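Local coordinates for DUF3856 domain-containing protein (Chlorobium tepidum, PDB 2HR2), which is of unknown function but folds as a TPR-like alpha-alpha superhelix, a scaffold that in related proteins commonly serves protein-protein recognition, at residues 75-80 / 106-111; 82-87 / 99-104; 29-34 / 61-66; 36-41 / 54-59; 120-125 / 151-156. All blocks are in the same frame, centred on the assembly; numbering follows the deposited sequence.

Interaction 1: 75-80 / 106-111; sequences EALHSA and YSRALA
Leu77 and Arg108 meet on one flank of the interface between helices 73-90 and 97-114, the leucine methyl CD1 resting 3.8 Å from Arg108 CG. The two side chains cross obliquely, and the same methyl also reaches NE, 4.0 Å away, so it covers the aliphatic stem and the start of the guanidinium. Arg108 offers that stem because CG is anti to the backbone N (chi1 -176°) and the chain stays extended as far as NE. Leu77 likewise places CG anti to its N (chi1 180°), which brings CD1 over to the Arg108 stem. The polar end of Arg108 is engaged elsewhere, NE forming a salt bridge with Asp81 OD1.

In the middle the side chains shrink to methyls. Ala111 CB presses against the start of Leu77, 3.8 Å from Leu77 N and 3.9 Å from its CB, while Ala76 CB lies 4.3 Å from Ala111 CB. One turn along, Ala80 CB faces Arg108 N at 4.1 Å. Ser107 turns its CB toward Ala80, its OG bonded to Ser103 O. With so little bulk the axes approach to 8.6 Å at 150°, the close antiparallel helix packing of a TPR-like superhelix.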
# COMPACT_ATOMS: atom_id res chain seq x y z
N GLU A 75 3.07 2.21 12.60
CA GLU A 75 2.29 3.10 11.73
C GLU A 75 2.02 2.45 10.38
O GLU A 75 0.96 2.67 9.79
CB GLU A 75 3.00 4.44 11.54
CG GLU A 75 3.16 5.27 12.82
CD GLU A 75 3.87 6.60 12.60
OE1 GLU A 75 4.16 6.96 11.43
OE2 GLU A 75 4.12 7.31 13.60
N ALA A 76 2.98 1.68 9.88
CA ALA A 76 2.83 0.98 8.60
C ALA A 76 1.68 -0.02 8.65
O ALA A 76 0.86 -0.08 7.73
CB ALA A 76 4.13 0.27 8.23
N LEU A 77 1.63 -0.80 9.73
CA LEU A 77 0.58 -1.79 9.92
C LEU A 77 -0.80 -1.16 9.87
O LEU A 77 -1.70 -1.67 9.21
CB LEU A 77 0.78 -2.52 11.25
CG LEU A 77 -0.22 -3.61 11.63
CD1 LEU A 77 -0.33 -4.66 10.54
CD2 LEU A 77 0.18 -4.25 12.94
N HIS A 78 -0.96 -0.04 10.58
CA HIS A 78 -2.26 0.64 10.62
C HIS A 78 -2.66 1.23 9.27
O HIS A 78 -3.83 1.18 8.90
CB HIS A 78 -2.33 1.64 11.78
CG HIS A 78 -2.60 0.98 13.09
ND1 HIS A 78 -3.88 0.71 13.54
CD2 HIS A 78 -1.77 0.44 14.01
CE1 HIS A 78 -3.82 0.08 14.70
NE2 HIS A 78 -2.55 -0.10 15.00
N SER A 79 -1.69 1.73 8.52
CA SER A 79 -1.99 2.28 7.20
C SER A 79 -2.38 1.15 6.25
O SER A 79 -3.33 1.29 5.48
CB SER A 79 -0.80 3.06 6.67
OG SER A 79 -1.16 3.73 5.48
N ALA A 80 -1.66 0.03 6.30
CA ALA A 80 -1.97 -1.12 5.45
C ALA A 80 -3.37 -1.67 5.76
O ALA A 80 -4.12 -2.01 4.84
CB ALA A 80 -0.92 -2.20 5.59
N TYR A 106 1.66 -7.08 1.27
CA TYR A 106 3.09 -7.24 1.46
C TYR A 106 3.58 -6.33 2.58
O TYR A 106 4.33 -6.77 3.44
CB TYR A 106 3.82 -6.93 0.16
CG TYR A 106 5.32 -7.10 0.21
CD1 TYR A 106 5.88 -8.36 0.39
CD2 TYR A 106 6.16 -6.02 0.02
CE1 TYR A 106 7.26 -8.53 0.41
CE2 TYR A 106 7.53 -6.18 0.05
CZ TYR A 106 8.07 -7.43 0.24
OH TYR A 106 9.44 -7.58 0.25
N SER A 107 3.14 -5.07 2.58
CA SER A 107 3.48 -4.13 3.65
C SER A 107 3.03 -4.66 5.01
O SER A 107 3.75 -4.54 6.00
CB SER A 107 2.84 -2.76 3.40
OG SER A 107 3.37 -2.11 2.25
N ARG A 108 1.83 -5.24 5.06
CA ARG A 108 1.30 -5.79 6.29
C ARG A 108 2.17 -6.93 6.80
O ARG A 108 2.42 -7.03 8.00
CB ARG A 108 -0.14 -6.28 6.10
CG ARG A 108 -0.77 -6.78 7.39
CD ARG A 108 -2.27 -6.88 7.29
NE ARG A 108 -2.84 -7.04 8.63
CZ ARG A 108 -2.98 -8.20 9.27
NH1 ARG A 108 -2.59 -9.34 8.73
NH2 ARG A 108 -3.51 -8.20 10.47
N ALA A 109 2.61 -7.79 5.88
CA ALA A 109 3.48 -8.90 6.25
C ALA A 109 4.80 -8.39 6.82
O ALA A 109 5.25 -8.86 7.87
CB ALA A 109 3.74 -9.79 5.04
N LEU A 110 5.41 -7.41 6.14
CA LEU A 110 6.66 -6.81 6.61
C LEU A 110 6.50 -6.13 7.96
O LEU A 110 7.39 -6.21 8.80
CB LEU A 110 7.19 -5.78 5.62
CG LEU A 110 7.65 -6.22 4.22
CD1 LEU A 110 8.03 -4.99 3.39
CD2 LEU A 110 8.80 -7.21 4.29
N ALA A 111 5.36 -5.47 8.16
CA ALA A 111 5.09 -4.77 9.42
C ALA A 111 4.93 -5.75 10.57
O ALA A 111 5.53 -5.57 11.63
CB ALA A 111 3.85 -3.90 9.28

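Interaction 2: 82-87 / 99-104; sequences KALHYF and KLWISA
Phe87 and Trp101 run nearly parallel, their planes 14° apart, but are slid past each other. The rings are displaced so far that they hardly overlap, and each covers the other's stem instead. Phe87 CB stands over the five-membered ring of Trp101, 3.5 Å from its centroid and almost straight above it, and Trp101 CA sits over the phenyl face, 3.9 Å from that centroid. Both are CH-pi contacts. Further out, Phe87 O lies over the indole face, 3.5 Å from Trp101 CZ2.

Leu84 meets the indole differently, bringing CD2 to its edge at 3.8 Å from Trp101 CD1. That methyl also touches Ala104 CB at 3.8 Å, and Ala83 CB adds a second methyl contact to Ala104. At the far end of the phenyl ring, Phe87 CZ packs on Leu100 CB at 4.0 Å. Trp101 swings its CG anti to the backbone N (chi1 -168°), which carries the indole along the flank of its helix to meet Phe87. A serine in place of Trp101 would probably leave Phe87 CB and the Leu84 methyl without their flat partner and open a gap between the helices.

In the second shell, Met131 of helix 118-134 packs on Trp101, Glu97 touches Phe87, and Val105 and Arg108 back Leu84. The segment axes are 9.6 Å apart at 134°. Aromatic bulk thus fills the end of this antiparallel helix pair nearest its connecting turn, within an alpha-alpha superhelix of the TPR clan.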
# COMPACT_ATOMS: atom_id res chain seq x y z
N LYS A 82 -5.96 -0.03 6.86
CA LYS A 82 -6.96 0.89 6.31
C LYS A 82 -7.11 0.69 4.80
O LYS A 82 -8.22 0.79 4.27
CB LYS A 82 -6.66 2.35 6.69
CG LYS A 82 -6.96 2.66 8.17
CD LYS A 82 -6.90 4.14 8.51
N ALA A 83 -6.02 0.37 4.11
CA ALA A 83 -6.09 0.10 2.67
C ALA A 83 -6.79 -1.23 2.41
O ALA A 83 -7.63 -1.33 1.51
CB ALA A 83 -4.70 0.08 2.07
N LEU A 84 -6.45 -2.24 3.20
CA LEU A 84 -7.04 -3.57 3.05
C LEU A 84 -8.52 -3.62 3.39
O LEU A 84 -9.26 -4.45 2.85
CB LEU A 84 -6.25 -4.59 3.88
CG LEU A 84 -4.81 -4.81 3.41
CD1 LEU A 84 -4.01 -5.57 4.45
CD2 LEU A 84 -4.76 -5.52 2.06
N HIS A 85 -8.98 -2.73 4.28
CA HIS A 85 -10.40 -2.65 4.63
C HIS A 85 -11.21 -2.35 3.37
O HIS A 85 -12.31 -2.85 3.20
CB HIS A 85 -10.64 -1.58 5.70
CG HIS A 85 -12.07 -1.49 6.17
ND1 HIS A 85 -12.61 -2.36 7.09
CD2 HIS A 85 -13.05 -0.61 5.85
CE1 HIS A 85 -13.87 -2.04 7.31
NE2 HIS A 85 -14.16 -0.98 6.57
N TYR A 86 -10.64 -1.53 2.48
CA TYR A 86 -11.27 -1.20 1.20
C TYR A 86 -11.11 -2.32 0.17
O TYR A 86 -12.08 -2.73 -0.45
CB TYR A 86 -10.68 0.11 0.64
CG TYR A 86 -11.21 0.47 -0.73
CD1 TYR A 86 -12.45 1.09 -0.89
CD2 TYR A 86 -10.46 0.20 -1.88
CE1 TYR A 86 -12.93 1.42 -2.14
CE2 TYR A 86 -10.94 0.54 -3.14
CZ TYR A 86 -12.18 1.15 -3.27
OH TYR A 86 -12.66 1.48 -4.51
N PHE A 87 -9.88 -2.80 -0.01
CA PHE A 87 -9.61 -3.83 -1.02
C PHE A 87 -10.34 -5.15 -0.78
O PHE A 87 -10.74 -5.82 -1.73
CB PHE A 87 -8.11 -4.08 -1.19
CG PHE A 87 -7.35 -2.93 -1.78
CD1 PHE A 87 -7.67 -2.43 -3.03
CD2 PHE A 87 -6.27 -2.37 -1.11
CE1 PHE A 87 -6.96 -1.38 -3.58
CE2 PHE A 87 -5.56 -1.31 -1.65
CZ PHE A 87 -5.90 -0.82 -2.89
N LYS A 99 -2.39 -4.14 -8.16
CA LYS A 99 -0.98 -3.95 -7.81
C LYS A 99 -0.84 -3.30 -6.43
O LYS A 99 0.04 -3.66 -5.66
CB LYS A 99 -0.26 -3.12 -8.88
CG LYS A 99 -0.19 -3.82 -10.22
CD LYS A 99 0.64 -3.07 -11.24
CE LYS A 99 0.01 -1.77 -11.70
NZ LYS A 99 0.88 -1.10 -12.71
N LEU A 100 -1.72 -2.35 -6.14
CA LEU A 100 -1.72 -1.69 -4.83
C LEU A 100 -2.29 -2.61 -3.74
O LEU A 100 -1.90 -2.50 -2.58
CB LEU A 100 -2.46 -0.35 -4.87
CG LEU A 100 -1.80 0.74 -5.72
CD1 LEU A 100 -2.68 1.98 -5.81
CD2 LEU A 100 -0.42 1.12 -5.16
N TRP A 101 -3.21 -3.51 -4.10
CA TRP A 101 -3.77 -4.47 -3.15
C TRP A 101 -2.62 -5.35 -2.67
O TRP A 101 -2.38 -5.48 -1.47
CB TRP A 101 -4.83 -5.34 -3.82
CG TRP A 101 -5.69 -6.18 -2.89
CD1 TRP A 101 -5.46 -6.47 -1.57
CD2 TRP A 101 -6.85 -6.93 -3.26
NE1 TRP A 101 -6.45 -7.29 -1.09
CE2 TRP A 101 -7.31 -7.60 -2.11
CE3 TRP A 101 -7.56 -7.08 -4.46
CZ2 TRP A 101 -8.44 -8.40 -2.11
CZ3 TRP A 101 -8.69 -7.88 -4.46
CH2 TRP A 101 -9.12 -8.53 -3.30
N ILE A 102 -1.90 -5.95 -3.62
CA ILE A 102 -0.76 -6.83 -3.33
C ILE A 102 0.28 -6.09 -2.48
O ILE A 102 0.81 -6.66 -1.53
CB ILE A 102 -0.13 -7.39 -4.63
CG1 ILE A 102 -1.10 -8.35 -5.33
CG2 ILE A 102 1.19 -8.14 -4.33
CD1 ILE A 102 -0.65 -8.83 -6.69
N SER A 103 0.55 -4.84 -2.84
CA SER A 103 1.49 -4.01 -2.09
C SER A 103 1.09 -3.88 -0.62
O SER A 103 1.93 -4.00 0.27
CB SER A 103 1.56 -2.62 -2.74
OG SER A 103 2.32 -1.71 -1.95
N ALA A 104 -0.19 -3.62 -0.37
CA ALA A 104 -0.70 -3.46 0.99
C ALA A 104 -0.57 -4.74 1.81
O ALA A 104 -0.26 -4.69 3.00
CB ALA A 104 -2.15 -3.00 0.96

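Interaction 3: 29-34 / 61-66; sequences EAAANC and AGLAEA
Cys34 sets its sulfur over a flat group of the backbone, the peptide joining Gly62 to Leu63. SG hangs above one face of that plane, 3.6 Å from Leu63 N and 3.8 Å from Gly62 C. No ring, carboxylate or guanidinium takes part between 29-34 and 61-66, so this peptide is the flat surface of the contact. It belongs to the antiparallel pairing of helices 27-41 and 52-69 in the TPR-like superhelix, where small residues let neighbouring helices come close; here the segment axes pass at 8.5 Å and 155°.

Gly62 has no side chain, and a CB there would point toward Cys34, which is consistent with the sulfur lying so near the backbone. The sulfur is aimed there by a first torsion of -69°, which turns it anti to its own carbonyl carbon. Beside it, Cys34 CB touches Leu63 CB at 4.0 Å.

The rest is methyl packing. Ala66 CB fits against helix 27-41 at Ala30 and Ala31, 4.1 Å from Ala30 CB and 3.9 Å from Ala31 N. Leu22 of helix 4-24 packs on both Ala30 and Ala66, closing that side, while Ser79 of helix 73-90 and Met38 touch Leu63 elsewhere. Leu63 reaches across to Ala31, its CD1 methyl ending 3.7 Å from Ala31 CB.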
# COMPACT_ATOMS: atom_id res chain seq x y z
N GLU A 29 9.82 11.49 2.09
CA GLU A 29 9.06 12.41 1.23
C GLU A 29 7.77 11.76 0.75
O GLU A 29 6.74 12.41 0.68
CB GLU A 29 9.87 12.87 0.01
CG GLU A 29 11.05 13.80 0.31
CD GLU A 29 12.24 13.10 0.97
OE1 GLU A 29 12.18 11.86 1.16
OE2 GLU A 29 13.24 13.78 1.30
N ALA A 30 7.85 10.48 0.41
CA ALA A 30 6.69 9.74 -0.06
C ALA A 30 5.59 9.68 0.99
O ALA A 30 4.41 9.86 0.68
CB ALA A 30 7.10 8.32 -0.46
N ALA A 31 5.97 9.43 2.24
CA ALA A 31 5.01 9.37 3.33
C ALA A 31 4.32 10.72 3.50
O ALA A 31 3.10 10.78 3.63
CB ALA A 31 5.69 8.97 4.62
N ALA A 32 5.11 11.79 3.47
CA ALA A 32 4.57 13.15 3.60
C ALA A 32 3.59 13.48 2.48
O ALA A 32 2.53 14.05 2.73
CB ALA A 32 5.71 14.16 3.63
N ASN A 33 3.94 13.13 1.24
CA ASN A 33 3.06 13.38 0.09
C ASN A 33 1.77 12.56 0.09
O ASN A 33 0.75 13.03 -0.41
CB ASN A 33 3.80 13.19 -1.24
CG ASN A 33 4.64 14.39 -1.62
OD1 ASN A 33 4.29 15.53 -1.31
ND2 ASN A 33 5.73 14.15 -2.32
N CYS A 34 1.81 11.34 0.63
CA CYS A 34 0.60 10.53 0.75
C CYS A 34 -0.37 11.15 1.74
O CYS A 34 -1.57 11.22 1.47
CB CYS A 34 0.92 9.11 1.22
SG CYS A 34 1.78 8.13 0.01
N ALA A 61 -2.06 2.62 0.88
CA ALA A 61 -1.17 1.58 0.37
C ALA A 61 0.22 2.15 0.20
O ALA A 61 1.21 1.57 0.67
CB ALA A 61 -1.68 1.05 -0.96
N GLY A 62 0.30 3.30 -0.46
CA GLY A 62 1.56 4.00 -0.67
C GLY A 62 2.21 4.37 0.65
O GLY A 62 3.42 4.21 0.82
N LEU A 63 1.41 4.87 1.59
CA LEU A 63 1.92 5.27 2.90
C LEU A 63 2.49 4.08 3.66
O LEU A 63 3.53 4.19 4.29
CB LEU A 63 0.82 5.96 3.72
CG LEU A 63 1.15 6.43 5.14
CD1 LEU A 63 2.36 7.34 5.18
CD2 LEU A 63 -0.05 7.14 5.75
N ALA A 64 1.80 2.94 3.58
CA ALA A 64 2.25 1.72 4.25
C ALA A 64 3.59 1.26 3.70
O ALA A 64 4.46 0.84 4.46
CB ALA A 64 1.21 0.62 4.09
N GLU A 65 3.76 1.33 2.38
CA GLU A 65 5.02 0.95 1.75
C GLU A 65 6.16 1.86 2.22
O GLU A 65 7.26 1.38 2.49
CB GLU A 65 4.91 1.01 0.22
CG GLU A 65 6.23 0.71 -0.51
CD GLU A 65 6.12 0.74 -2.04
OE1 GLU A 65 4.99 0.76 -2.59
OE2 GLU A 65 7.20 0.75 -2.69
N ALA A 66 5.90 3.16 2.29
CA ALA A 66 6.90 4.12 2.72
C ALA A 66 7.31 3.90 4.18
O ALA A 66 8.49 3.87 4.50
CB ALA A 66 6.40 5.54 2.54

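Interaction 4: 36-41 / 54-59; sequences RAMEIS and GFDAFC
Met38, present as selenomethionine, runs from helix 27-41 across the front of Cys59 on helix 52-69. Its CB comes first near the Asp56 carboxylate, 4.2 Å from OD1. CG is the point of closest packing, 3.5 Å from Cys59 CB, with Asp56 OD1 also beside it. The selenium then passes Cys59 CB at 3.8 Å. A bend at the last torsion (chi3 -74°) keeps CE near that same carbon, at 4.1 Å, instead of carrying it straight onward. Leu63 and His60, farther along helix 52-69, also touch this side chain.

The other side of the interface is aromatic. Phe55 presents its ring edge to Ala37 O, 3.6 Å from CE2, while Ala37 CB packs against CZ and against Cys59 SG. Ser41 CB approaches the same ring obliquely. Phe50 stacks edge-to-face on Phe55, and Ala11 and Leu15 of helix 4-24 also touch it.

Ser41 OG donates a hydrogen bond of 2.8 Å back to Met38 O, meeting the carbonyl at 114° and tilted 21° from its plane. With alanine at this position, Met38 O would probably lose its hydroxyl donor and keep just the weak bond from His42 ND1, and Asp56 OD1 would lose a polar neighbour, now 3.7 Å away at OG.

Between 36-41 and 54-59 themselves, then, the contact is packing of carbon, sulfur and selenium, with Ser41 OG satisfied inside its own helix. Polar ties lie just beside it: Ser41 O bonds to His52 NE2, and Asp56 OD2 has a weak hydrogen bond from His42 NE2.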
# COMPACT_ATOMS: atom_id res chain seq x y z
N ARG A 36 -0.37 14.29 2.60
CA ARG A 36 -0.77 15.56 2.00
C ARG A 36 -1.87 15.36 0.96
O ARG A 36 -2.80 16.15 0.87
CB ARG A 36 0.44 16.28 1.38
CG ARG A 36 0.11 17.70 0.91
CD ARG A 36 1.36 18.52 0.59
NE ARG A 36 2.10 18.02 -0.57
CZ ARG A 36 1.76 18.25 -1.84
NH1 ARG A 36 0.68 18.95 -2.16
NH2 ARG A 36 2.52 17.76 -2.82
N ALA A 37 -1.76 14.29 0.18
CA ALA A 37 -2.76 13.97 -0.84
C ALA A 37 -4.14 13.74 -0.22
O ALA A 37 -5.15 14.20 -0.77
CB ALA A 37 -2.34 12.76 -1.65
N MSE A 38 -4.19 13.04 0.91
CA MSE A 38 -5.45 12.81 1.61
C MSE A 38 -5.99 14.08 2.25
O MSE A 38 -7.19 14.33 2.20
CB MSE A 38 -5.30 11.73 2.68
CG MSE A 38 -5.18 10.34 2.10
SE MSE A 38 -4.99 8.91 3.45
CE MSE A 38 -3.05 9.24 4.02
N GLU A 39 -5.10 14.87 2.85
CA GLU A 39 -5.49 16.13 3.47
C GLU A 39 -6.21 17.01 2.45
O GLU A 39 -7.23 17.62 2.75
CB GLU A 39 -4.26 16.83 4.03
CG GLU A 39 -4.54 18.09 4.85
CD GLU A 39 -3.30 18.60 5.59
OE1 GLU A 39 -2.21 17.99 5.45
OE2 GLU A 39 -3.42 19.62 6.31
N ILE A 40 -5.67 17.06 1.23
CA ILE A 40 -6.26 17.84 0.14
C ILE A 40 -7.58 17.24 -0.32
O ILE A 40 -8.55 17.97 -0.53
CB ILE A 40 -5.29 17.95 -1.07
CG1 ILE A 40 -4.06 18.76 -0.70
CG2 ILE A 40 -5.99 18.61 -2.26
CD1 ILE A 40 -2.94 18.70 -1.72
N SER A 41 -7.62 15.93 -0.49
CA SER A 41 -8.84 15.26 -0.96
C SER A 41 -10.02 15.47 -0.01
O SER A 41 -11.16 15.55 -0.45
CB SER A 41 -8.62 13.76 -1.16
OG SER A 41 -8.56 13.07 0.07
N GLY A 54 -11.72 4.87 -2.75
CA GLY A 54 -10.64 4.34 -3.57
C GLY A 54 -9.37 5.17 -3.47
O GLY A 54 -8.28 4.62 -3.34
N PHE A 55 -9.51 6.49 -3.53
CA PHE A 55 -8.36 7.37 -3.45
C PHE A 55 -7.64 7.24 -2.11
O PHE A 55 -6.41 7.17 -2.08
CB PHE A 55 -8.77 8.82 -3.70
CG PHE A 55 -7.62 9.76 -3.79
CD1 PHE A 55 -6.89 9.86 -4.96
CD2 PHE A 55 -7.25 10.55 -2.71
CE1 PHE A 55 -5.82 10.73 -5.06
CE2 PHE A 55 -6.18 11.42 -2.80
CZ PHE A 55 -5.47 11.51 -3.98
N ASP A 56 -8.40 7.21 -1.02
CA ASP A 56 -7.80 7.03 0.31
C ASP A 56 -7.09 5.67 0.43
O ASP A 56 -6.04 5.57 1.07
CB ASP A 56 -8.85 7.21 1.42
CG ASP A 56 -9.32 8.66 1.58
OD1 ASP A 56 -8.57 9.59 1.21
OD2 ASP A 56 -10.43 8.88 2.09
N ALA A 57 -7.66 4.64 -0.20
CA ALA A 57 -7.04 3.32 -0.20
C ALA A 57 -5.68 3.34 -0.89
O ALA A 57 -4.72 2.74 -0.40
CB ALA A 57 -7.95 2.31 -0.87
N PHE A 58 -5.60 4.03 -2.01
CA PHE A 58 -4.37 4.14 -2.78
C PHE A 58 -3.32 4.89 -1.96
O PHE A 58 -2.16 4.48 -1.92
CB PHE A 58 -4.64 4.88 -4.09
CG PHE A 58 -5.38 4.07 -5.14
CD1 PHE A 58 -6.27 3.05 -4.80
CD2 PHE A 58 -5.25 4.41 -6.48
CE1 PHE A 58 -6.96 2.35 -5.78
CE2 PHE A 58 -5.94 3.72 -7.46
CZ PHE A 58 -6.80 2.69 -7.11
N CYS A 59 -3.74 5.96 -1.29
CA CYS A 59 -2.84 6.74 -0.44
C CYS A 59 -2.32 5.91 0.74
O CYS A 59 -1.12 5.97 1.06
CB CYS A 59 -3.54 7.99 0.10
SG CYS A 59 -3.99 9.20 -1.16

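Interaction 5: 120-125 / 151-156; sequences EAMPEF and DRIAQL
The last antiparallel helix pair of this TPR-like superhelix, helices 118-134 and 142-157, is joined here by Phe125 and Met122 on one side and Arg152, Ile153 and Leu156 on the other. The segment axes stand 9.5 Å apart at 150°, and the contact lies near the surface, its centre about 19 Å from the centre of the chain.

Phe125 works with two parts. Its CB packs on Ile153 CD1 at 3.9 Å, while its ring takes Arg152 CB over one face, 4.3 Å from the centroid and 23° off the normal, a CH-pi contact displaced toward the rim. Beyond CB the arginine bends at its second and third torsions, which carries the guanidinium away from the ring; its NE forms a salt bridge with Asp113 OD2 of helix 97-114. Ala109, from that same helix, and Val148 also touch Phe125.

Pro123 has no N-H to give, and the helix kinks there, just after Met122. The far end of Met122, a selenomethionine, is doubtful in the model, and its part in the contact rests on Met122 CG, 3.9 Å from Leu156 CD1.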
# COMPACT_ATOMS: atom_id res chain seq x y z
N GLU A 120 1.69 -14.39 12.65
CA GLU A 120 0.70 -13.73 11.82
C GLU A 120 1.27 -13.28 10.48
O GLU A 120 0.54 -13.18 9.49
CB GLU A 120 0.14 -12.52 12.55
CG GLU A 120 -0.40 -12.84 13.93
CD GLU A 120 -0.90 -11.61 14.62
OE1 GLU A 120 -1.64 -10.83 13.98
OE2 GLU A 120 -0.56 -11.42 15.80
N ALA A 121 2.58 -13.00 10.46
CA ALA A 121 3.26 -12.55 9.25
C ALA A 121 3.37 -13.65 8.21
O ALA A 121 3.24 -13.39 7.00
CB ALA A 121 4.65 -12.03 9.59
N MSE A 122 3.62 -14.87 8.67
CA MSE A 122 3.76 -16.02 7.76
C MSE A 122 2.60 -16.22 6.79
O MSE A 122 2.82 -16.24 5.58
CB MSE A 122 4.02 -17.32 8.51
CG MSE A 122 5.46 -17.76 8.54
SE MSE A 122 5.52 -19.42 9.56
CE MSE A 122 7.02 -20.22 8.93
N PRO A 123 1.37 -16.40 7.30
CA PRO A 123 0.26 -16.54 6.37
C PRO A 123 0.09 -15.35 5.41
O PRO A 123 -0.39 -15.56 4.30
CB PRO A 123 -0.97 -16.70 7.28
CG PRO A 123 -0.52 -16.32 8.63
CD PRO A 123 0.94 -16.55 8.70
N GLU A 124 0.47 -14.14 5.82
CA GLU A 124 0.39 -12.97 4.92
C GLU A 124 1.42 -13.06 3.80
O GLU A 124 1.11 -12.69 2.67
CB GLU A 124 0.54 -11.66 5.69
CG GLU A 124 -0.72 -11.28 6.45
CD GLU A 124 -1.84 -10.73 5.55
OE1 GLU A 124 -1.57 -9.81 4.76
OE2 GLU A 124 -3.00 -11.19 5.68
N PHE A 125 2.63 -13.54 4.11
CA PHE A 125 3.65 -13.75 3.07
C PHE A 125 3.19 -14.80 2.06
O PHE A 125 3.45 -14.67 0.87
CB PHE A 125 5.01 -14.15 3.64
CG PHE A 125 5.79 -13.00 4.22
CD1 PHE A 125 6.26 -11.99 3.41
CD2 PHE A 125 6.10 -12.97 5.57
CE1 PHE A 125 7.00 -10.94 3.94
CE2 PHE A 125 6.84 -11.93 6.11
CZ PHE A 125 7.29 -10.91 5.29
N ASP A 151 12.00 -16.47 1.79
CA ASP A 151 13.11 -16.49 2.75
C ASP A 151 12.62 -16.33 4.18
O ASP A 151 13.09 -17.03 5.07
CB ASP A 151 14.15 -15.41 2.42
CG ASP A 151 14.91 -15.69 1.12
OD1 ASP A 151 14.78 -16.81 0.57
OD2 ASP A 151 15.63 -14.79 0.64
N ARG A 152 11.66 -15.43 4.39
CA ARG A 152 11.08 -15.21 5.72
C ARG A 152 10.25 -16.40 6.21
O ARG A 152 10.36 -16.79 7.37
CB ARG A 152 10.24 -13.92 5.73
CG ARG A 152 11.04 -12.61 5.60
CD ARG A 152 12.16 -12.49 6.63
NE ARG A 152 11.68 -12.72 7.99
CZ ARG A 152 12.46 -12.88 9.06
NH1 ARG A 152 13.78 -12.85 8.98
NH2 ARG A 152 11.89 -13.09 10.24
N ILE A 153 9.43 -16.97 5.33
CA ILE A 153 8.64 -18.15 5.69
C ILE A 153 9.58 -19.26 6.19
O ILE A 153 9.25 -19.97 7.12
CB ILE A 153 7.73 -18.65 4.53
CG1 ILE A 153 6.56 -17.68 4.33
CG2 ILE A 153 7.15 -20.04 4.84
CD1 ILE A 153 5.73 -17.95 3.10
N ALA A 154 10.77 -19.39 5.61
CA ALA A 154 11.74 -20.41 6.05
C ALA A 154 12.43 -20.05 7.37
O ALA A 154 12.58 -20.90 8.25
CB ALA A 154 12.77 -20.65 4.97
N GLN A 155 12.85 -18.79 7.50
CA GLN A 155 13.54 -18.31 8.71
C GLN A 155 12.63 -18.29 9.93
O GLN A 155 13.07 -18.63 11.03
CB GLN A 155 14.16 -16.93 8.46
CG GLN A 155 15.35 -16.99 7.51
CD GLN A 155 15.69 -15.65 6.85
OE1 GLN A 155 15.12 -14.61 7.17
NE2 GLN A 155 16.61 -15.68 5.89
N LEU A 156 11.37 -17.90 9.75
CA LEU A 156 10.38 -17.91 10.84
C LEU A 156 10.04 -19.34 11.25
O LEU A 156 9.82 -19.61 12.43
CB LEU A 156 9.10 -17.16 10.44
CG LEU A 156 9.22 -15.64 10.29
CD1 LEU A 156 8.01 -15.04 9.57
CD2 LEU A 156 9.44 -14.97 11.65

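From the N terminus, helix 27-41 opens two contacts with helix 52-69. Interaction 4 closes the short connection between them, and it nests inside the longer loop closed by interaction 3. The pattern returns in helices 73-90 and 97-114, where interaction 2 nests within interaction 1. Interaction 5 closes the final loop, between helices 118-134 and 142-157. No loops cross; the three groups follow in series. Neighbouring groups touch: Ser79 packs on Leu63 between interactions 1 and 3, Tyr86 on Ala57 between 2 and 4, and Ala109 on Phe125 between 1 and 5. Interactions 4 and 5 lie on opposite sides of the chain's centre, their own centres about 30 Å apart.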